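NOL1/NOP2/sun family protein (Enterococcus faecium, PDB 3M4X) probably methylates ribosomal RNA, combining a Rossmann-like methyltransferase domain with an RNA-binding PUA-like domain. Local coordinates at residues E215-A220 / E243-W248. Numbering follows the deposited sequence.
Sequences EILSSA and EEIISW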
loop_
_atom_site.group_PDB
_atom_site.type_symbol
_atom_site.label_atom_id
_atom_site.label_comp_id
_atom_site.label_asym_id
_atom_site.label_seq_id
_atom_site.Cartn_x
_atom_site.Cartn_y
_atom_site.Cartn_z
ATOM N N GLU A 215 0.561 -1.886 -22.614
ATOM C CA GLU A 215 1.181 -0.567 -22.589
ATOM C C GLU A 215 1.807 -0.241 -21.228
ATOM O O GLU A 215 2.919 0.294 -21.153
ATOM C CB GLU A 215 0.158 0.505 -22.975
ATOM C CG GLU A 215 -0.262 0.438 -24.440
ATOM C CD GLU A 215 -1.698 0.872 -24.670
ATOM O OE1 GLU A 215 -2.196 1.722 -23.902
ATOM O OE2 GLU A 215 -2.324 0.361 -25.627
ATOM N N ILE A 216 1.082 -0.555 -20.159
ATOM C CA ILE A 216 1.563 -0.309 -18.821
ATOM C C ILE A 216 2.825 -1.130 -18.584
ATOM O O ILE A 216 3.836 -0.606 -18.105
ATOM C CB ILE A 216 0.478 -0.626 -17.768
ATOM C CG1 ILE A 216 -0.704 0.326 -17.934
ATOM C CG2 ILE A 216 1.035 -0.505 -16.345
ATOM C CD1 ILE A 216 -1.869 0.022 -17.032
ATOM N N LEU A 217 2.773 -2.403 -18.970
ATOM C CA LEU A 217 3.879 -3.343 -18.776
ATOM C C LEU A 217 5.115 -3.052 -19.604
ATOM O O LEU A 217 6.223 -3.420 -19.215
ATOM C CB LEU A 217 3.423 -4.771 -19.083
ATOM C CG LEU A 217 2.542 -5.452 -18.044
ATOM C CD1 LEU A 217 1.985 -6.724 -18.648
ATOM C CD2 LEU A 217 3.368 -5.743 -16.779
ATOM N N SER A 218 4.928 -2.433 -20.766
ATOM C CA SER A 218 6.058 -2.127 -21.620
ATOM C C SER A 218 6.864 -1.002 -20.980
ATOM O O SER A 218 8.087 -0.920 -21.142
ATOM C CB SER A 218 5.602 -1.779 -23.044
ATOM O OG SER A 218 4.819 -0.597 -23.069
ATOM N N SER A 219 6.181 -0.143 -20.230
ATOM C CA SER A 219 6.885 0.855 -19.440
ATOM C C SER A 219 7.525 0.227 -18.206
ATOM O O SER A 219 8.683 0.511 -17.880
ATOM C CB SER A 219 5.947 1.984 -19.041
ATOM O OG SER A 219 5.591 2.763 -20.164
ATOM N N ALA A 220 6.768 -0.633 -17.522
ATOM C CA ALA A 220 7.233 -1.247 -16.280
ATOM C C ALA A 220 8.547 -1.961 -16.490
ATOM O O ALA A 220 9.500 -1.771 -15.729
ATOM C CB ALA A 220 6.171 -2.233 -15.722
ATOM N N GLU A 243 -3.450 -15.180 -18.468
ATOM C CA GLU A 243 -2.500 -16.070 -19.147
ATOM C C GLU A 243 -1.985 -15.510 -20.476
ATOM O O GLU A 243 -0.856 -15.796 -20.871
ATOM C CB GLU A 243 -3.095 -17.463 -19.407
ATOM C CG GLU A 243 -3.329 -18.321 -18.177
ATOM C CD GLU A 243 -4.685 -18.064 -17.522
ATOM O OE1 GLU A 243 -5.385 -17.126 -17.958
ATOM O OE2 GLU A 243 -5.046 -18.796 -16.567
ATOM N N GLU A 244 -2.810 -14.746 -21.186
ATOM C CA GLU A 244 -2.383 -14.243 -22.489
ATOM C C GLU A 244 -1.395 -13.091 -22.316
ATOM O O GLU A 244 -0.454 -12.973 -23.091
ATOM C CB GLU A 244 -3.566 -13.857 -23.385
ATOM C CG GLU A 244 -4.362 -15.067 -23.884
ATOM C CD GLU A 244 -5.488 -14.696 -24.858
ATOM O OE1 GLU A 244 -5.389 -13.642 -25.515
ATOM O OE2 GLU A 244 -6.470 -15.464 -24.968
ATOM N N ILE A 245 -1.603 -12.272 -21.284
ATOM C CA ILE A 245 -0.641 -11.237 -20.901
ATOM C C ILE A 245 0.722 -11.821 -20.490
ATOM O O ILE A 245 1.768 -11.334 -20.924
ATOM C CB ILE A 245 -1.189 -10.352 -19.763
ATOM C CG1 ILE A 245 -2.198 -9.348 -20.317
ATOM C CG2 ILE A 245 -0.051 -9.599 -19.075
ATOM C CD1 ILE A 245 -1.649 -8.482 -21.448
ATOM N N ILE A 246 0.710 -12.867 -19.663
ATOM C CA ILE A 246 1.949 -13.547 -19.288
ATOM C C ILE A 246 2.678 -14.199 -20.480
ATOM O O ILE A 246 3.907 -14.193 -20.542
ATOM C CB ILE A 246 1.720 -14.596 -18.187
ATOM C CG1 ILE A 246 0.920 -13.991 -17.031
ATOM C CG2 ILE A 246 3.056 -15.120 -17.679
ATOM C CD1 ILE A 246 1.589 -12.785 -16.421
ATOM N N SER A 247 1.924 -14.765 -21.420
ATOM C CA SER A 247 2.516 -15.340 -22.625
ATOM C C SER A 247 3.183 -14.238 -23.419
ATOM O O SER A 247 4.323 -14.355 -23.831
ATOM C CB SER A 247 1.433 -15.999 -23.496
ATOM O OG SER A 247 0.731 -16.977 -22.760
ATOM N N TRP A 248 2.430 -13.173 -23.652
ATOM C CA TRP A 248 2.930 -12.003 -24.339
ATOM C C TRP A 248 4.231 -11.490 -23.704
ATOM O O TRP A 248 5.195 -11.186 -24.413
ATOM C CB TRP A 248 1.855 -10.914 -24.339
ATOM C CG TRP A 248 2.306 -9.640 -24.987
ATOM C CD1 TRP A 248 2.314 -9.358 -26.324
ATOM C CD2 TRP A 248 2.810 -8.470 -24.324
ATOM N NE1 TRP A 248 2.791 -8.089 -26.533
ATOM C CE2 TRP A 248 3.106 -7.520 -25.325
ATOM C CE3 TRP A 248 3.042 -8.134 -22.981
ATOM C CZ2 TRP A 248 3.609 -6.256 -25.030
ATOM C CZ3 TRP A 248 3.544 -6.880 -22.687
ATOM C CH2 TRP A 248 3.832 -5.957 -23.711
#
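Ile245 and Trp248, one turn apart on helix 243-252, both touch Leu217 of helix 205-222, and the three illustrate how two neighbouring helices can meet through a few apolar side chains while their backbones stay well separated. The closest pair of CA atoms, those of Leu217 and Ile245, is 9.3 Å apart. Glu243, the first residue of helix 243-252, faces another part of the chain: its OE2 forms a salt bridge with Arg284 and accepts from the backbone N of Arg270, a pairing likely to steady its negative charge in a buried setting. Ile245 then supplies the tightest touch, its CG2 lying 3.5 Å from CD1 of Leu217, with the two side chains crossing at a slant. That methyl stands anti to the Ile245 backbone N, while CG1 lies beside the backbone N. Tyr232 of strand 228-234 touches Ile245, Ile246 and Leu217, so both helices pack on the same face of the central sheet; the chain runs from helix 205-222 through strand 228-234 to helix 243-252 within the Rossmann-like methyltransferase fold. Ser247 turns back on its own helix, OG giving a 2.7 Å bond to Glu243 O with a C=O...OG angle of 149°; the backbone N of Ser247 reaches the same oxygen from the opposite face of the carbonyl plane. Finally, with CG anti to the backbone N (chi1 178°), Trp248 has its indole placed beside helix 205-222, where CB of Leu217 lies at the ring edge, near the ring plane and 4.2 Å from CZ3, the ring atom that meets it.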